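Local coordinates for beta-N-acetylhexosaminidase (PDB 3RCN), which probably hydrolyses terminal non-reducing N-acetyl-D-hexosamine residues from N-acetyl-beta-D-hexosaminides, as a family 20 glycoside hydrolase, at residues 459-463 and 464-468; 150-154 and 155-159; 387-390 and 391-395. One frame throughout, in Å; residues are numbered along the deposited sequence.

Interaction 1. Residues 459-463 and 464-468; sequences EHLDS and PRRVQ. With SO4 (sulfate ion), chain B.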
loop_
_atom_site.group_PDB
_atom_site.type_symbol
_atom_site.label_atom_id
_atom_site.label_comp_id
_atom_site.label_asym_id
_atom_site.label_seq_id
_atom_site.Cartn_x
_atom_site.Cartn_y
_atom_site.Cartn_z
ATOM N N GLU A 459 -10.218 14.958 -6.699
ATOM C CA GLU A 459 -11.673 15.019 -6.548
ATOM C C GLU A 459 -12.321 13.699 -6.935
ATOM O O GLU A 459 -13.154 13.158 -6.203
ATOM C CB GLU A 459 -12.289 16.096 -7.464
ATOM C CG GLU A 459 -12.074 17.530 -7.043
ATOM C CD GLU A 459 -10.852 18.165 -7.700
ATOM O OE1 GLU A 459 -9.943 17.423 -8.139
ATOM O OE2 GLU A 459 -10.807 19.410 -7.783
ATOM N N HIS A 460 -11.958 13.204 -8.111
ATOM C CA HIS A 460 -12.553 11.986 -8.637
ATOM C C HIS A 460 -11.748 10.701 -8.431
ATOM O O HIS A 460 -12.215 9.620 -8.790
ATOM C CB HIS A 460 -12.887 12.202 -10.106
ATOM C CG HIS A 460 -13.611 13.485 -10.343
ATOM N ND1 HIS A 460 -14.752 13.825 -9.647
ATOM C CD2 HIS A 460 -13.343 14.525 -11.163
ATOM C CE1 HIS A 460 -15.172 15.009 -10.051
ATOM N NE2 HIS A 460 -14.331 15.459 -10.964
ATOM N N LEU A 461 -10.555 10.798 -7.850
ATOM C CA LEU A 461 -9.805 9.583 -7.637
ATOM C C LEU A 461 -9.944 9.225 -6.163
ATOM O O LEU A 461 -9.189 9.696 -5.307
ATOM C CB LEU A 461 -8.337 9.847 -8.002
ATOM C CG LEU A 461 -8.185 10.772 -9.225
ATOM C CD1 LEU A 461 -6.762 11.235 -9.414
ATOM C CD2 LEU A 461 -8.722 10.131 -10.527
ATOM N N ASP A 462 -10.834 8.269 -5.913
ATOM C CA ASP A 462 -11.253 7.907 -4.559
ATOM C C ASP A 462 -10.565 6.661 -3.985
ATOM O O ASP A 462 -10.928 6.188 -2.911
ATOM C CB ASP A 462 -12.776 7.817 -4.462
ATOM C CG ASP A 462 -13.368 6.861 -5.472
ATOM O OD1 ASP A 462 -12.698 6.579 -6.493
ATOM O OD2 ASP A 462 -14.503 6.391 -5.237
ATOM N N SER A 463 -9.636 6.094 -4.745
ATOM C CA SER A 463 -8.766 5.053 -4.233
ATOM C C SER A 463 -7.386 5.275 -4.813
ATOM O O SER A 463 -7.251 5.959 -5.827
ATOM C CB SER A 463 -9.278 3.663 -4.634
ATOM O OG SER A 463 -9.199 3.484 -6.033
ATOM N N PRO A 464 -6.357 4.689 -4.176
ATOM C CA PRO A 464 -5.002 4.707 -4.744
ATOM C C PRO A 464 -4.951 4.016 -6.113
ATOM O O PRO A 464 -4.097 4.337 -6.930
ATOM C CB PRO A 464 -4.172 3.929 -3.713
ATOM C CG PRO A 464 -4.959 3.981 -2.459
ATOM C CD PRO A 464 -6.403 4.064 -2.846
ATOM N N ARG A 465 -5.850 3.072 -6.363
ATOM C CA ARG A 465 -5.916 2.470 -7.688
ATOM C C ARG A 465 -6.290 3.538 -8.715
ATOM O O ARG A 465 -5.678 3.640 -9.775
ATOM C CB ARG A 465 -6.922 1.320 -7.729
ATOM C CG ARG A 465 -6.682 0.236 -6.692
ATOM C CD ARG A 465 -7.777 -0.838 -6.739
ATOM N NE ARG A 465 -7.558 -1.769 -7.838
ATOM C CZ ARG A 465 -8.474 -2.604 -8.320
ATOM N NH1 ARG A 465 -9.697 -2.634 -7.816
ATOM N NH2 ARG A 465 -8.164 -3.403 -9.323
ATOM N N ARG A 466 -7.301 4.336 -8.408
ATOM C CA ARG A 466 -7.729 5.366 -9.343
ATOM C C ARG A 466 -6.619 6.406 -9.572
ATOM O O ARG A 466 -6.401 6.873 -10.694
ATOM C CB ARG A 466 -9.028 6.014 -8.864
ATOM C CG ARG A 466 -10.237 5.094 -8.970
ATOM C CD ARG A 466 -11.297 5.688 -9.887
ATOM N NE ARG A 466 -10.748 5.981 -11.201
ATOM C CZ ARG A 466 -10.910 7.129 -11.857
ATOM N NH1 ARG A 466 -11.629 8.121 -11.341
ATOM N NH2 ARG A 466 -10.359 7.278 -13.050
ATOM N N VAL A 467 -5.896 6.751 -8.513
ATOM C CA VAL A 467 -4.771 7.652 -8.671
ATOM C C VAL A 467 -3.713 7.083 -9.623
ATOM O O VAL A 467 -3.123 7.812 -10.431
ATOM C CB VAL A 467 -4.136 8.005 -7.311
ATOM C CG1 VAL A 467 -2.745 8.593 -7.515
ATOM C CG2 VAL A 467 -5.046 8.966 -6.523
ATOM N N GLN A 468 -3.483 5.774 -9.543
ATOM C CA GLN A 468 -2.502 5.118 -10.415
ATOM C C GLN A 468 -2.955 5.138 -11.873
ATOM O O GLN A 468 -2.155 5.291 -12.804
ATOM C CB GLN A 468 -2.260 3.678 -9.959
ATOM C CG GLN A 468 -1.588 3.586 -8.607
ATOM C CD GLN A 468 -1.337 2.160 -8.194
ATOM O OE1 GLN A 468 -2.056 1.247 -8.607
ATOM N NE2 GLN A 468 -0.304 1.952 -7.385
HETATM S S SO4 B . -11.491 0.481 -6.531
HETATM O O1 SO4 B . -12.195 -0.282 -7.562
HETATM O O2 SO4 B . -10.614 1.458 -7.166
HETATM O O3 SO4 B . -12.481 1.168 -5.708
HETATM O O4 SO4 B . -10.699 -0.412 -5.688
#
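Chi1 of 66° sets OG of Ser463 between its own backbone N and carbonyl carbon, where it faces the first turn of the helix and accepts from Arg466 N (OG to N 3.2 Å, N-H...O 160°). The same hydroxyl donates to the bound sulfate, Ser463 OG to O2 2.7 Å. Arg465 bends at chi3 (79°) and brings NH1 round to sulfate O4 at 3.2 Å, with the oxygen in the guanidinium plane at its edge; Arg215 of the second subunit also bonds the ion. Ser463 is thus the N-cap of helix 464-471, at the end of the loop that follows barrel strand 449-456, and its carbonyl O takes Val467 N at 3.1 Å in the first helical bond. In one of its two modelled conformers Arg466 folds back along the loop to reach His460 O with NH1 in a weak bond of 3.0 Å. In that conformer CD2 of Leu461 lies over one face of the guanidinium, 3.6 Å from NH1, while Leu461 CB packs on Val467 CG2 at 3.7 Å. NE of Arg465 pairs with Glu512, and Asp462 makes its salt bridge to Arg215 of the second subunit.

Interaction 2. Residues 150-154 and 155-159; sequences HFMPK and DNVLR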
loop_
_atom_site.group_PDB
_atom_site.type_symbol
_atom_site.label_atom_id
_atom_site.label_comp_id
_atom_site.label_asym_id
_atom_site.label_seq_id
_atom_site.Cartn_x
_atom_site.Cartn_y
_atom_site.Cartn_z
ATOM N N HIS A 150 -9.091 13.441 -1.606
ATOM C CA HIS A 150 -9.149 12.066 -1.102
ATOM C C HIS A 150 -7.880 11.672 -0.362
ATOM O O HIS A 150 -6.772 11.684 -0.922
ATOM C CB HIS A 150 -9.504 11.061 -2.199
ATOM C CG HIS A 150 -10.948 11.105 -2.573
ATOM N ND1 HIS A 150 -11.410 11.792 -3.675
ATOM C CD2 HIS A 150 -12.043 10.607 -1.948
ATOM C CE1 HIS A 150 -12.729 11.694 -3.728
ATOM N NE2 HIS A 150 -13.137 10.979 -2.694
ATOM N N PHE A 151 -8.064 11.353 0.916
ATOM C CA PHE A 151 -6.973 10.979 1.784
ATOM C C PHE A 151 -6.327 9.706 1.264
ATOM O O PHE A 151 -7.013 8.716 1.007
ATOM C CB PHE A 151 -7.492 10.757 3.201
ATOM C CG PHE A 151 -6.472 10.199 4.129
ATOM C CD1 PHE A 151 -5.444 11.002 4.612
ATOM C CD2 PHE A 151 -6.532 8.868 4.522
ATOM C CE1 PHE A 151 -4.493 10.497 5.469
ATOM C CE2 PHE A 151 -5.581 8.343 5.387
ATOM C CZ PHE A 151 -4.555 9.157 5.862
HETATM N N MSE A 152 -5.011 9.740 1.090
HETATM C CA MSE A 152 -4.293 8.545 0.684
HETATM C C MSE A 152 -3.578 7.919 1.885
HETATM O O MSE A 152 -2.759 8.559 2.542
HETATM C CB MSE A 152 -3.308 8.837 -0.445
HETATM C CG MSE A 152 -2.577 7.583 -0.896
HETATM SE SE MSE A 152 -1.454 7.754 -2.482
HETATM C CE MSE A 152 -2.882 7.880 -3.821
ATOM N N PRO A 153 -3.908 6.662 2.193
ATOM C CA PRO A 153 -3.242 6.050 3.339
ATOM C C PRO A 153 -1.725 6.055 3.167
ATOM O O PRO A 153 -1.218 5.982 2.043
ATOM C CB PRO A 153 -3.800 4.633 3.342
ATOM C CG PRO A 153 -5.152 4.765 2.646
ATOM C CD PRO A 153 -4.897 5.764 1.572
ATOM N N LYS A 154 -1.024 6.169 4.292
ATOM C CA LYS A 154 0.433 6.267 4.325
ATOM C C LYS A 154 1.160 5.174 3.515
ATOM O O LYS A 154 2.131 5.466 2.806
ATOM C CB LYS A 154 0.891 6.269 5.783
ATOM C CG LYS A 154 2.384 6.420 5.988
ATOM C CD LYS A 154 2.684 6.745 7.448
ATOM C CE LYS A 154 2.443 5.546 8.380
ATOM N NZ LYS A 154 3.479 4.489 8.209
ATOM N N ASP A 155 0.700 3.925 3.624
ATOM C CA ASP A 155 1.281 2.812 2.863
ATOM C C ASP A 155 1.327 3.104 1.353
ATOM O O ASP A 155 2.305 2.804 0.668
ATOM C CB ASP A 155 0.504 1.504 3.117
ATOM C CG ASP A 155 0.786 0.888 4.504
ATOM O OD1 ASP A 155 -0.030 0.041 4.969
ATOM O OD2 ASP A 155 1.822 1.245 5.120
ATOM N N ASN A 156 0.256 3.702 0.847
ATOM C CA ASN A 156 0.145 4.028 -0.565
ATOM C C ASN A 156 0.987 5.240 -0.977
ATOM O O ASN A 156 1.570 5.255 -2.068
ATOM C CB ASN A 156 -1.325 4.205 -0.936
ATOM C CG ASN A 156 -2.139 2.958 -0.636
ATOM O OD1 ASN A 156 -2.825 2.867 0.388
ATOM N ND2 ASN A 156 -2.029 1.971 -1.506
ATOM N N VAL A 157 1.066 6.238 -0.097
ATOM C CA VAL A 157 1.952 7.386 -0.319
ATOM C C VAL A 157 3.419 6.951 -0.487
ATOM O O VAL A 157 4.104 7.423 -1.392
ATOM C CB VAL A 157 1.858 8.448 0.826
ATOM C CG1 VAL A 157 2.877 9.570 0.616
ATOM C CG2 VAL A 157 0.445 9.025 0.950
ATOM N N LEU A 158 3.906 6.052 0.367
ATOM C CA LEU A 158 5.311 5.671 0.287
ATOM C C LEU A 158 5.537 4.899 -0.998
ATOM O O LEU A 158 6.618 4.971 -1.598
ATOM C CB LEU A 158 5.729 4.831 1.484
ATOM C CG LEU A 158 5.403 5.450 2.837
ATOM C CD1 LEU A 158 5.606 4.454 3.979
ATOM C CD2 LEU A 158 6.239 6.720 3.038
ATOM N N ARG A 159 4.514 4.156 -1.417
ATOM C CA ARG A 159 4.620 3.383 -2.659
ATOM C C ARG A 159 4.607 4.278 -3.887
ATOM O O ARG A 159 5.367 4.068 -4.836
ATOM C CB ARG A 159 3.507 2.339 -2.755
ATOM C CG ARG A 159 3.876 1.024 -2.103
ATOM C CD ARG A 159 4.484 0.090 -3.121
ATOM N NE ARG A 159 5.924 0.005 -3.009
ATOM C CZ ARG A 159 6.700 -0.553 -3.928
ATOM N NH1 ARG A 159 6.160 -1.059 -5.022
ATOM N NH2 ARG A 159 8.018 -0.586 -3.768
HETATM O O HOH W 1 4.248 2.414 6.763
#
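Selenomethionine Met152 lays its CG across the start of the helix, 3.6 Å from Asn156 CB and 3.8 Å from Val157 CG2. Extended chi1 (-179°) and chi2 (172°) carry SE to the Asn156-Val157 peptide, 3.8 Å from Val157 N; the bend at chi3 then turns CE aside. The Pro153 ring meets the Asn156 amide through OD1, which is 3.6 Å from Pro153 CB and only slightly farther from CG and CD, so the oxygen rests against the ring's carbons. Arg465 of the second subunit also packs against Pro153. Pro153 occupies the N-cap position of helix 154-166. Having no hydroxyl or carboxylate to offer, its side chain cannot accept from the first-turn amides as a serine or aspartate cap can; the carbonyl O of Pro153 instead receives Val157 N at 3.1 Å and, more weakly, Asn156 N. One residue on, Lys154 O accepts from Leu158 N, and Leu158 CG sits 3.3 Å from that oxygen. The Lys154 side chain curls at chi3 and chi4, and a water accepts from its NZ at 2.6 Å and donates to Asp155 OD2 at 3.2 Å; NZ also makes a salt bridge to Glu228 on helix 223-235. Val157 and Leu158 pack on Ile229 of that same helix, Met152 and Asn156 touch Val467 and Pro464 of helix 464-471, and the turn as a whole follows strand 140-146 of the catalytic barrel.

Interaction 3. Residues 387-390 and 391-395; sequences GGID and ALRKG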
loop_
_atom_site.group_PDB
_atom_site.type_symbol
_atom_site.label_atom_id
_atom_site.label_comp_id
_atom_site.label_asym_id
_atom_site.label_seq_id
_atom_site.Cartn_x
_atom_site.Cartn_y
_atom_site.Cartn_z
ATOM N N GLY A 387 1.755 33.675 -19.174
ATOM C CA GLY A 387 1.785 33.857 -17.732
ATOM C C GLY A 387 3.137 33.493 -17.134
ATOM O O GLY A 387 3.571 34.081 -16.138
ATOM N N GLY A 388 3.800 32.511 -17.744
ATOM C CA GLY A 388 5.114 32.068 -17.312
ATOM C C GLY A 388 6.223 33.089 -17.534
ATOM O O GLY A 388 6.966 33.410 -16.606
ATOM N N ILE A 389 6.351 33.593 -18.761
ATOM C CA ILE A 389 7.394 34.573 -19.075
ATOM C C ILE A 389 7.178 35.868 -18.300
ATOM O O ILE A 389 8.128 36.563 -17.946
ATOM C CB ILE A 389 7.477 34.885 -20.587
ATOM C CG1 ILE A 389 6.090 35.202 -21.148
ATOM C CG2 ILE A 389 8.107 33.722 -21.344
ATOM C CD1 ILE A 389 6.109 35.900 -22.502
ATOM N N ASP A 390 5.914 36.170 -18.033
ATOM C CA ASP A 390 5.527 37.339 -17.266
ATOM C C ASP A 390 6.086 37.303 -15.835
ATOM O O ASP A 390 6.506 38.326 -15.293
ATOM C CB ASP A 390 4.004 37.426 -17.236
ATOM C CG ASP A 390 3.512 38.788 -16.835
ATOM O OD1 ASP A 390 4.335 39.592 -16.349
ATOM O OD2 ASP A 390 2.302 39.058 -17.005
ATOM N N ALA A 391 6.090 36.119 -15.230
ATOM C CA ALA A 391 6.578 35.946 -13.863
ATOM C C ALA A 391 8.098 35.958 -13.796
ATOM O O ALA A 391 8.675 36.258 -12.754
ATOM C CB ALA A 391 6.039 34.664 -13.270
ATOM N N LEU A 392 8.738 35.615 -14.910
ATOM C CA LEU A 392 10.184 35.735 -15.044
ATOM C C LEU A 392 10.603 37.208 -15.171
ATOM O O LEU A 392 11.572 37.649 -14.550
ATOM C CB LEU A 392 10.658 34.953 -16.262
ATOM C CG LEU A 392 10.412 33.445 -16.268
ATOM C CD1 LEU A 392 10.422 32.932 -17.692
ATOM C CD2 LEU A 392 11.440 32.703 -15.417
ATOM N N ARG A 393 9.866 37.972 -15.972
ATOM C CA ARG A 393 10.119 39.403 -16.070
ATOM C C ARG A 393 10.211 40.038 -14.675
ATOM O O ARG A 393 11.081 40.872 -14.425
ATOM C CB ARG A 393 9.033 40.107 -16.891
ATOM C CG ARG A 393 9.025 39.780 -18.380
ATOM C CD ARG A 393 8.354 40.912 -19.156
ATOM N NE ARG A 393 7.341 40.443 -20.101
ATOM C CZ ARG A 393 7.598 40.045 -21.346
ATOM N NH1 ARG A 393 8.846 40.048 -21.801
ATOM N NH2 ARG A 393 6.612 39.638 -22.138
ATOM N N LYS A 394 9.344 39.618 -13.757
ATOM C CA LYS A 394 9.307 40.214 -12.426
ATOM C C LYS A 394 10.332 39.606 -11.468
ATOM O O LYS A 394 10.373 39.986 -10.295
ATOM C CB LYS A 394 7.921 40.071 -11.793
ATOM C CG LYS A 394 6.892 41.111 -12.213
ATOM C CD LYS A 394 5.839 40.523 -13.145
ATOM C CE LYS A 394 4.575 41.374 -13.144
ATOM N NZ LYS A 394 3.814 41.258 -14.416
ATOM N N GLY A 395 11.133 38.650 -11.943
ATOM C CA GLY A 395 12.191 38.065 -11.126
ATOM C C GLY A 395 11.810 36.845 -10.292
ATOM O O GLY A 395 12.640 36.277 -9.576
#
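Asp390, in the last turn of helix 385-393, and Lys394, just past its end, form a salt bridge, OD1 to NZ 2.6 Å. This helix is the crossover of a beta-alpha-beta unit between strands 378-381 and 397-400 of the TIM-barrel catalytic domain, and it closes in a Schellman motif at Gly395. With chi1 at -163° Asp390 CG lies beside its own carbonyl carbon, and OD1 is turned to Lys394; NZ meets OD1 on the syn side, 30° out of the carboxylate plane. Lys394 bends at chi2, and its CD passes over Asp390 O before the chain reaches the acid. Were an alanine here instead of Asp390, Lys394 NZ would lose this partner, and its chain would probably be set free to turn. Beside the pair, Ile389 and Arg393 run alongside each other, pointing the same way, with Ile389 CD1 3.8 Å from Arg393 NH2. On the barrel-facing side Ala391 and Leu392 lie against Val398 of strand 397-400, and Leu392 also touches Leu437 and Phe445. The backbone is held by Arg393 N to Ile389 O at 3.0 Å, whereas Lys394 N reaches Asp390 O in a weak bond. Gly395, at a phi of 90°, returns its N to Leu392 O at 2.8 Å.

From the N terminus, interaction 2 comes first, turning the loop after strand 140-146 into helix 154-166. Interaction 3 follows at the C-terminal end of helix 385-393, the crossover between strands 378-381 and 397-400, and interaction 1 comes last, where the loop after strand 449-456 enters helix 464-471. The three lie in series; none nests in or crosses another. Interactions 1 and 2, centres 11 Å apart, touch directly, so two helix starts following adjacent parallel barrel strands are packed together, both against the second subunit. Interaction 3 lies on the opposite side of the chain's centre, about 34 Å from interaction 1 between centres.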